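Side-chain contacts in putative acyl-CoA thioester hydrolase YbhC (Escherichia coli K-12, PDB 3GRH), which is a putative thioesterase of the outer membrane, built on the pectinesterase beta-helix fold but unable to bind pectin and lacking pectinesterase activity: residues Gln93-Ala98 against Gln108-Met113; Ile188-Ser193 against Thr248-Asn253; Val279-Gly284 against Phe295-Ser300. One frame throughout, in Å; residues are numbered along the deposited sequence.

How the contacts relate
All three contacts are apolar, but they sit in different parts of the beta-helix. The centre of contact 1 lies about 22 Å from the centre of the chain and is nevertheless buried, a helix against a strand near one end of the parallel sheet that starts with strand 77-79. The centres of contacts 2 and 3 are each about 10 Å from the chain centre, contact 2 partly buried on the outer side of strand 249-251 and contact 3 buried in the interior. These two meet directly: V251 N and S283 O, on neighbouring strands, are 2.9 Å apart, a probable hydrogen bond. Contact 1 touches neither. Aromatic rings enter contacts 2 and 3, whereas contact 1 uses aliphatic groups alone.

Contact 1: Gln93-Ala98 against Gln108-Met113; sequences QAAVDA and QYIAVM
Helix 92-100 packs on strand 108-112 with A95 and I110 closest, their CA atoms 7.1 Å apart, inside a beta-alpha-beta unit in which strand 77-79 leads through the helix to its parallel neighbour 108-112 at one end of the beta-helix. A single side chain of the strand does most of the work. The two branches of I110 fork against the helix: CG2 meets the methyl CB of A95 at 3.8 Å, while the longer arm carries CD1 against the helix backbone, 3.8 Å from A95 O and 3.9 Å from V96 N. With CG1 anti to its carbonyl carbon (chi1 -60°) and CD1 extended beyond it, this arm passes the small A95 and also reaches V96 CG2, the two side chains crossing at about a right angle. V96 points its CB away from the strand, and only the CG2 branch comes round to I110. V79 of strand 77-79 touches both A95 and I110, and L132 of strand 130-134 lies beside I110. Along another side of the helix, Q93 and D97 are tied one turn apart: Q93 NE2 donates to D97 OD1 at 3.0 Å, with the oxygen nearly in the amide plane but approached from above the carboxylate plane.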
loop_
_atom_site.group_PDB
_atom_site.type_symbol
_atom_site.label_atom_id
_atom_site.label_comp_id
_atom_site.label_asym_id
_atom_site.label_seq_id
_atom_site.Cartn_x
_atom_site.Cartn_y
_atom_site.Cartn_z
ATOM N N GLN A 93 -14.580 14.688 -3.724
ATOM C CA GLN A 93 -15.625 14.051 -2.938
ATOM C C GLN A 93 -16.994 14.269 -3.521
ATOM O O GLN A 93 -17.793 13.338 -3.529
ATOM C CB GLN A 93 -15.631 14.490 -1.476
ATOM C CG GLN A 93 -16.552 13.721 -0.595
ATOM C CD GLN A 93 -16.073 12.334 -0.365
ATOM O OE1 GLN A 93 -15.057 12.179 0.254
ATOM N NE2 GLN A 93 -16.824 11.352 -0.776
ATOM N N ALA A 94 -17.281 15.457 -4.047
ATOM C CA ALA A 94 -18.579 15.717 -4.643
ATOM C C ALA A 94 -18.855 14.853 -5.854
ATOM O O ALA A 94 -20.022 14.438 -6.095
ATOM C CB ALA A 94 -18.675 17.199 -4.964
ATOM N N ALA A 95 -17.832 14.629 -6.682
ATOM C CA ALA A 95 -17.981 13.784 -7.840
ATOM C C ALA A 95 -18.148 12.344 -7.423
ATOM O O ALA A 95 -18.876 11.628 -8.031
ATOM C CB ALA A 95 -16.738 13.903 -8.780
ATOM N N VAL A 96 -17.371 11.875 -6.461
ATOM C CA VAL A 96 -17.553 10.510 -5.920
ATOM C C VAL A 96 -18.947 10.307 -5.413
ATOM O O VAL A 96 -19.568 9.332 -5.710
ATOM C CB VAL A 96 -16.535 10.192 -4.811
ATOM C CG1 VAL A 96 -16.892 8.912 -4.039
ATOM C CG2 VAL A 96 -15.110 10.119 -5.386
ATOM N N ASP A 97 -19.469 11.259 -4.613
ATOM C CA ASP A 97 -20.831 11.203 -4.167
ATOM C C ASP A 97 -21.819 11.140 -5.300
ATOM O O ASP A 97 -22.720 10.334 -5.223
ATOM C CB ASP A 97 -21.130 12.393 -3.274
ATOM C CG ASP A 97 -20.393 12.388 -1.954
ATOM O OD1 ASP A 97 -19.682 11.431 -1.633
ATOM O OD2 ASP A 97 -20.541 13.383 -1.153
ATOM N N ALA A 98 -21.607 11.908 -6.376
ATOM C CA ALA A 98 -22.535 11.879 -7.466
ATOM C C ALA A 98 -22.524 10.535 -8.169
ATOM O O ALA A 98 -23.547 10.140 -8.739
ATOM C CB ALA A 98 -22.237 12.988 -8.492
ATOM N N GLN A 108 -18.043 3.616 -13.095
ATOM C CA GLN A 108 -18.092 5.039 -13.379
ATOM C C GLN A 108 -16.750 5.632 -13.361
ATOM O O GLN A 108 -15.924 5.200 -12.568
ATOM C CB GLN A 108 -18.962 5.753 -12.399
ATOM C CG GLN A 108 -20.293 5.175 -12.472
ATOM C CD GLN A 108 -21.217 5.843 -11.617
ATOM O OE1 GLN A 108 -21.777 6.869 -11.988
ATOM N NE2 GLN A 108 -21.459 5.254 -10.471
ATOM N N TYR A 109 -16.530 6.573 -14.269
ATOM C CA TYR A 109 -15.245 7.188 -14.494
ATOM C C TYR A 109 -15.287 8.665 -14.162
ATOM O O TYR A 109 -16.152 9.376 -14.665
ATOM C CB TYR A 109 -14.871 7.034 -15.957
ATOM C CG TYR A 109 -14.618 5.611 -16.357
ATOM C CD1 TYR A 109 -13.357 5.106 -16.326
ATOM C CD2 TYR A 109 -15.657 4.818 -16.834
ATOM C CE1 TYR A 109 -13.121 3.815 -16.682
ATOM C CE2 TYR A 109 -15.402 3.491 -17.231
ATOM C CZ TYR A 109 -14.118 3.029 -17.097
ATOM O OH TYR A 109 -13.720 1.755 -17.480
ATOM N N ILE A 110 -14.349 9.091 -13.314
ATOM C CA ILE A 110 -14.243 10.452 -12.850
ATOM C C ILE A 110 -12.900 10.961 -13.289
ATOM O O ILE A 110 -11.864 10.473 -12.864
ATOM C CB ILE A 110 -14.362 10.559 -11.323
ATOM C CG1 ILE A 110 -15.690 10.032 -10.876
ATOM C CG2 ILE A 110 -14.188 12.057 -10.893
ATOM C CD1 ILE A 110 -15.811 9.768 -9.337
ATOM N N ALA A 111 -12.905 11.915 -14.198
ATOM C CA ALA A 111 -11.655 12.569 -14.670
ATOM C C ALA A 111 -11.349 13.724 -13.773
ATOM O O ALA A 111 -12.277 14.435 -13.392
ATOM C CB ALA A 111 -11.801 13.041 -16.135
ATOM N N VAL A 112 -10.081 13.926 -13.444
ATOM C CA VAL A 112 -9.670 15.048 -12.605
ATOM C C VAL A 112 -8.642 15.896 -13.397
ATOM O O VAL A 112 -7.621 15.411 -13.852
ATOM C CB VAL A 112 -9.059 14.587 -11.270
ATOM C CG1 VAL A 112 -8.816 15.858 -10.451
ATOM C CG2 VAL A 112 -9.968 13.636 -10.490
ATOM N N MET A 113 -8.980 17.173 -13.601
ATOM C CA MET A 113 -8.160 18.101 -14.340
ATOM C C MET A 113 -6.963 18.508 -13.504
ATOM O O MET A 113 -7.000 18.495 -12.289
ATOM C CB MET A 113 -8.955 19.354 -14.705
ATOM C CG MET A 113 -9.999 19.063 -15.715
ATOM S SD MET A 113 -10.820 20.502 -16.296
ATOM C CE MET A 113 -9.496 21.424 -17.105
#

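Contact 2: Ile188-Ser193 against Thr248-Asn253; sequences IGVLCS and TFFVTN
The ring of F250 has the CD2 methyl of L191 over one face, 4.1 Å above the plane and displaced toward the rim, where CE2 is its nearest ring atom. V190 comes to the CD1-CE1 side of the same ring obliquely, its CG2 lying 3.9 Å from F250 CE1. Two successive residues of the short 3-10 turn 190-192 thus bring their methyls to the same side of the ring plane, each side chain crossing the ring at about a right angle. In V190, chi1 of 59° places CG1 in the crowded position between N and the carbonyl carbon and thereby puts CG2 anti to N, extended to the ring. L191 CD2 also meets the methyl CG2 of T252, two residues on from F250, at 4.1 Å. The hydroxyl of T252 has a separate role, bonding to D231 and to the backbone N of S254.

The turn is fastened from within: V190 O accepts from both S193 N and S193 OG, the latter at 2.9 Å. C192, the last residue of the turn, forms the disulfide with C180, so this loop is linked covalently to the end of helix 174-181. The arrangement lays a loop over the outward-facing side of strand 249-251 in the beta-helix. F250 lies about 7 Å, side chain to side chain, from D280, the predicted nucleophile. Methyls and a ring meet without a polar pair across the two segments, so the contact rests on apolar packing, consistent with an apolar, aromatic patch beside the predicted nucleophile.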
loop_
_atom_site.group_PDB
_atom_site.type_symbol
_atom_site.label_atom_id
_atom_site.label_comp_id
_atom_site.label_asym_id
_atom_site.label_seq_id
_atom_site.Cartn_x
_atom_site.Cartn_y
_atom_site.Cartn_z
ATOM N N ILE A 188 -6.861 10.409 17.261
ATOM C CA ILE A 188 -7.756 9.760 16.317
ATOM C C ILE A 188 -7.246 8.403 15.810
ATOM O O ILE A 188 -8.055 7.527 15.427
ATOM C CB ILE A 188 -8.045 10.764 15.170
ATOM C CG1 ILE A 188 -9.320 10.396 14.420
ATOM C CG2 ILE A 188 -6.825 10.953 14.286
ATOM C CD1 ILE A 188 -10.520 10.984 15.052
ATOM N N GLY A 189 -5.930 8.225 15.730
ATOM C CA GLY A 189 -5.323 6.970 15.291
ATOM C C GLY A 189 -4.986 6.826 13.828
ATOM O O GLY A 189 -5.550 7.531 12.996
ATOM N N VAL A 190 -4.094 5.893 13.506
ATOM C CA VAL A 190 -3.616 5.739 12.109
ATOM C C VAL A 190 -4.764 5.427 11.174
ATOM O O VAL A 190 -4.782 5.905 9.998
ATOM C CB VAL A 190 -2.506 4.672 12.030
ATOM C CG1 VAL A 190 -2.985 3.327 12.522
ATOM C CG2 VAL A 190 -1.885 4.538 10.600
ATOM N N LEU A 191 -5.702 4.595 11.605
ATOM C CA LEU A 191 -6.809 4.170 10.734
ATOM C C LEU A 191 -7.817 5.298 10.421
ATOM O O LEU A 191 -8.819 5.043 9.725
ATOM C CB LEU A 191 -7.560 2.957 11.333
ATOM C CG LEU A 191 -6.754 1.651 11.318
ATOM C CD1 LEU A 191 -7.630 0.478 11.562
ATOM C CD2 LEU A 191 -6.049 1.417 9.965
ATOM N N CYS A 192 -7.599 6.496 10.931
ATOM C CA CYS A 192 -8.378 7.647 10.562
ATOM C C CYS A 192 -7.536 8.723 9.952
ATOM O O CYS A 192 -8.040 9.819 9.683
ATOM C CB CYS A 192 -9.011 8.252 11.775
ATOM S SG CYS A 192 -10.173 7.101 12.595
ATOM N N SER A 193 -6.250 8.491 9.749
ATOM C CA SER A 193 -5.373 9.572 9.269
ATOM C C SER A 193 -5.268 9.633 7.755
ATOM O O SER A 193 -4.536 10.418 7.248
ATOM C CB SER A 193 -3.932 9.404 9.836
ATOM O OG SER A 193 -3.314 8.242 9.256
ATOM N N THR A 248 2.688 5.771 4.631
ATOM C CA THR A 248 2.178 6.308 3.422
ATOM C C THR A 248 1.018 5.570 2.737
ATOM O O THR A 248 0.018 6.195 2.413
ATOM C CB THR A 248 3.349 6.408 2.460
ATOM O OG1 THR A 248 4.361 7.246 3.041
ATOM C CG2 THR A 248 2.899 6.996 1.178
ATOM N N PHE A 249 1.170 4.269 2.564
ATOM C CA PHE A 249 0.190 3.433 1.895
ATOM C C PHE A 249 -0.235 2.356 2.893
ATOM O O PHE A 249 0.615 1.651 3.401
ATOM C CB PHE A 249 0.834 2.872 0.648
ATOM C CG PHE A 249 -0.096 1.996 -0.174
ATOM C CD1 PHE A 249 -1.441 2.339 -0.406
ATOM C CD2 PHE A 249 0.371 0.869 -0.763
ATOM C CE1 PHE A 249 -2.243 1.545 -1.213
ATOM C CE2 PHE A 249 -0.456 0.066 -1.545
ATOM C CZ PHE A 249 -1.718 0.403 -1.772
ATOM N N PHE A 250 -1.553 2.236 3.159
ATOM C CA PHE A 250 -2.063 1.317 4.159
ATOM C C PHE A 250 -3.142 0.482 3.503
ATOM O O PHE A 250 -4.076 1.025 2.926
ATOM C CB PHE A 250 -2.660 2.086 5.322
ATOM C CG PHE A 250 -2.528 1.367 6.632
ATOM C CD1 PHE A 250 -1.649 1.819 7.572
ATOM C CD2 PHE A 250 -3.130 0.151 6.842
ATOM C CE1 PHE A 250 -1.452 1.128 8.775
ATOM C CE2 PHE A 250 -2.961 -0.561 8.024
ATOM C CZ PHE A 250 -2.135 -0.075 8.997
ATOM N N VAL A 251 -2.990 -0.833 3.515
ATOM C CA VAL A 251 -4.082 -1.652 3.083
ATOM C C VAL A 251 -4.697 -2.335 4.275
ATOM O O VAL A 251 -4.029 -2.647 5.234
ATOM C CB VAL A 251 -3.668 -2.671 2.122
ATOM C CG1 VAL A 251 -3.232 -1.939 0.800
ATOM C CG2 VAL A 251 -2.485 -3.461 2.581
ATOM N N THR A 252 -6.004 -2.478 4.273
ATOM C CA THR A 252 -6.633 -3.214 5.311
ATOM C C THR A 252 -7.722 -4.085 4.732
ATOM O O THR A 252 -8.011 -4.050 3.527
ATOM C CB THR A 252 -7.292 -2.350 6.426
ATOM O OG1 THR A 252 -8.675 -2.141 6.104
ATOM C CG2 THR A 252 -6.615 -0.989 6.747
ATOM N N ASN A 253 -8.227 -4.955 5.565
ATOM C CA ASN A 253 -9.281 -5.868 5.247
ATOM C C ASN A 253 -10.555 -5.517 6.027
ATOM O O ASN A 253 -11.422 -6.332 6.220
ATOM C CB ASN A 253 -8.882 -7.348 5.469
ATOM C CG ASN A 253 -8.703 -7.714 6.854
ATOM O OD1 ASN A 253 -8.488 -6.859 7.688
ATOM N ND2 ASN A 253 -8.654 -9.031 7.114
#

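Contact 3: Val279-Gly284 against Phe295-Ser300; sequences VDIVSG and FRVVNS
The chain at I281 sets CG1 anti to the carbonyl carbon (chi1 -55°) and extends the arm further through chi2 174°, which brings CD1 to V297 CG2 at 3.9 Å; the two side chains cross at about a right angle. V282 (chi1 171°) has CG1 anti to N, which puts CG2 anti to the carbonyl carbon, as the I281 arm is, and CG2 reaches F295. That methyl comes to the ring at the edge, close to its plane, 4.0 Å from CE1. I281 CD1 additionally rests against the backbone carbonyl of R296, whose CB points away and whose guanidinium pairs with E294 in a salt bridge. This is a beta-helix corner: the chain bends through 280-282, turning I281 and V282 inward while D280, the predicted nucleophile, carries its carboxylate elsewhere, to a salt bridge with R340. S283 OG closes the bend by donating to D280 O at 2.9 Å, and it also bonds to N247. F295 sits in an aromatic cluster in the interior, stacked on F328 and edge-to-face with F290 and F309. Strand 274-277 supplies I275 beside both I281 and F295, while backbone bonds join I281 to F249 on one neighbouring coil and to Y307 on the other.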
loop_
_atom_site.group_PDB
_atom_site.type_symbol
_atom_site.label_atom_id
_atom_site.label_comp_id
_atom_site.label_asym_id
_atom_site.label_seq_id
_atom_site.Cartn_x
_atom_site.Cartn_y
_atom_site.Cartn_z
ATOM N N VAL A 279 9.117 5.523 7.539
ATOM C CA VAL A 279 8.810 4.436 8.482
ATOM C C VAL A 279 7.513 3.758 8.075
ATOM O O VAL A 279 6.457 4.339 7.998
ATOM C CB VAL A 279 8.671 5.018 9.873
ATOM C CG1 VAL A 279 8.154 3.981 10.893
ATOM C CG2 VAL A 279 10.025 5.578 10.307
ATOM N N ASP A 280 7.612 2.473 7.783
ATOM C CA ASP A 280 6.481 1.634 7.411
ATOM C C ASP A 280 5.736 2.224 6.248
ATOM O O ASP A 280 4.518 2.460 6.346
ATOM C CB ASP A 280 5.620 1.387 8.653
ATOM C CG ASP A 280 6.371 0.719 9.798
ATOM O OD1 ASP A 280 7.419 0.078 9.619
ATOM O OD2 ASP A 280 5.862 0.798 10.984
ATOM N N ILE A 281 6.434 2.373 5.129
ATOM C CA ILE A 281 5.917 3.069 3.994
ATOM C C ILE A 281 4.695 2.334 3.441
ATOM O O ILE A 281 3.756 2.960 3.010
ATOM C CB ILE A 281 6.996 3.233 2.968
ATOM C CG1 ILE A 281 8.243 3.935 3.544
ATOM C CG2 ILE A 281 6.466 3.959 1.735
ATOM C CD1 ILE A 281 9.352 3.937 2.525
ATOM N N VAL A 282 4.752 1.020 3.366
ATOM C CA VAL A 282 3.619 0.180 2.883
ATOM C C VAL A 282 3.262 -0.768 4.031
ATOM O O VAL A 282 4.079 -1.515 4.464
ATOM C CB VAL A 282 4.003 -0.650 1.655
ATOM C CG1 VAL A 282 2.887 -1.626 1.376
ATOM C CG2 VAL A 282 4.316 0.312 0.489
ATOM N N SER A 283 2.081 -0.597 4.595
ATOM C CA SER A 283 1.655 -1.303 5.774
ATOM C C SER A 283 0.323 -1.959 5.600
ATOM O O SER A 283 -0.505 -1.492 4.804
ATOM C CB SER A 283 1.459 -0.234 6.891
ATOM O OG SER A 283 2.640 0.469 7.273
ATOM N N GLY A 284 0.087 -3.033 6.335
ATOM C CA GLY A 284 -1.236 -3.518 6.528
ATOM C C GLY A 284 -1.531 -4.905 6.160
ATOM O O GLY A 284 -0.625 -5.753 5.964
ATOM N N PHE A 295 10.114 2.477 -4.933
ATOM C CA PHE A 295 9.979 2.810 -3.537
ATOM C C PHE A 295 11.167 3.673 -3.119
ATOM O O PHE A 295 12.318 3.307 -3.361
ATOM C CB PHE A 295 9.955 1.543 -2.710
ATOM C CG PHE A 295 8.850 0.606 -3.038
ATOM C CD1 PHE A 295 7.715 0.647 -2.362
ATOM C CD2 PHE A 295 9.023 -0.360 -3.981
ATOM C CE1 PHE A 295 6.711 -0.287 -2.666
ATOM C CE2 PHE A 295 8.007 -1.208 -4.338
ATOM C CZ PHE A 295 6.827 -1.139 -3.642
ATOM N N ARG A 296 10.884 4.850 -2.572
ATOM C CA ARG A 296 11.950 5.800 -2.162
ATOM C C ARG A 296 11.819 6.082 -0.694
ATOM O O ARG A 296 10.744 6.508 -0.194
ATOM C CB ARG A 296 11.862 7.106 -2.935
ATOM C CG ARG A 296 12.820 8.200 -2.460
ATOM C CD ARG A 296 14.138 8.122 -3.192
ATOM N NE ARG A 296 13.926 8.247 -4.648
ATOM C CZ ARG A 296 14.878 8.311 -5.577
ATOM N NH1 ARG A 296 16.184 8.304 -5.262
ATOM N NH2 ARG A 296 14.515 8.399 -6.846
ATOM N N VAL A 297 12.926 5.829 0.014
ATOM C CA VAL A 297 13.042 6.230 1.406
ATOM C C VAL A 297 13.635 7.603 1.505
ATOM O O VAL A 297 14.725 7.818 0.934
ATOM C CB VAL A 297 13.922 5.239 2.191
ATOM C CG1 VAL A 297 14.196 5.817 3.628
ATOM C CG2 VAL A 297 13.251 3.938 2.288
ATOM N N VAL A 298 12.975 8.507 2.235
ATOM C CA VAL A 298 13.459 9.887 2.434
ATOM C C VAL A 298 13.971 10.017 3.845
ATOM O O VAL A 298 13.498 9.313 4.739
ATOM C CB VAL A 298 12.417 10.946 2.099
ATOM C CG1 VAL A 298 12.038 10.849 0.622
ATOM C CG2 VAL A 298 11.147 10.781 2.950
ATOM N N ASN A 299 14.944 10.896 4.066
ATOM C CA ASN A 299 15.472 11.066 5.417
ATOM C C ASN A 299 15.362 12.516 5.919
ATOM O O ASN A 299 16.091 12.913 6.833
ATOM C CB ASN A 299 16.915 10.567 5.527
ATOM C CG ASN A 299 17.873 11.423 4.790
ATOM O OD1 ASN A 299 17.491 12.209 3.908
ATOM N ND2 ASN A 299 19.164 11.244 5.082
ATOM N N SER A 300 14.364 13.242 5.411
ATOM C CA SER A 300 14.142 14.637 5.793
ATOM C C SER A 300 13.431 14.777 7.152
ATOM O O SER A 300 13.578 15.822 7.868
ATOM C CB SER A 300 13.361 15.366 4.711
ATOM O OG SER A 300 12.360 14.545 4.179
#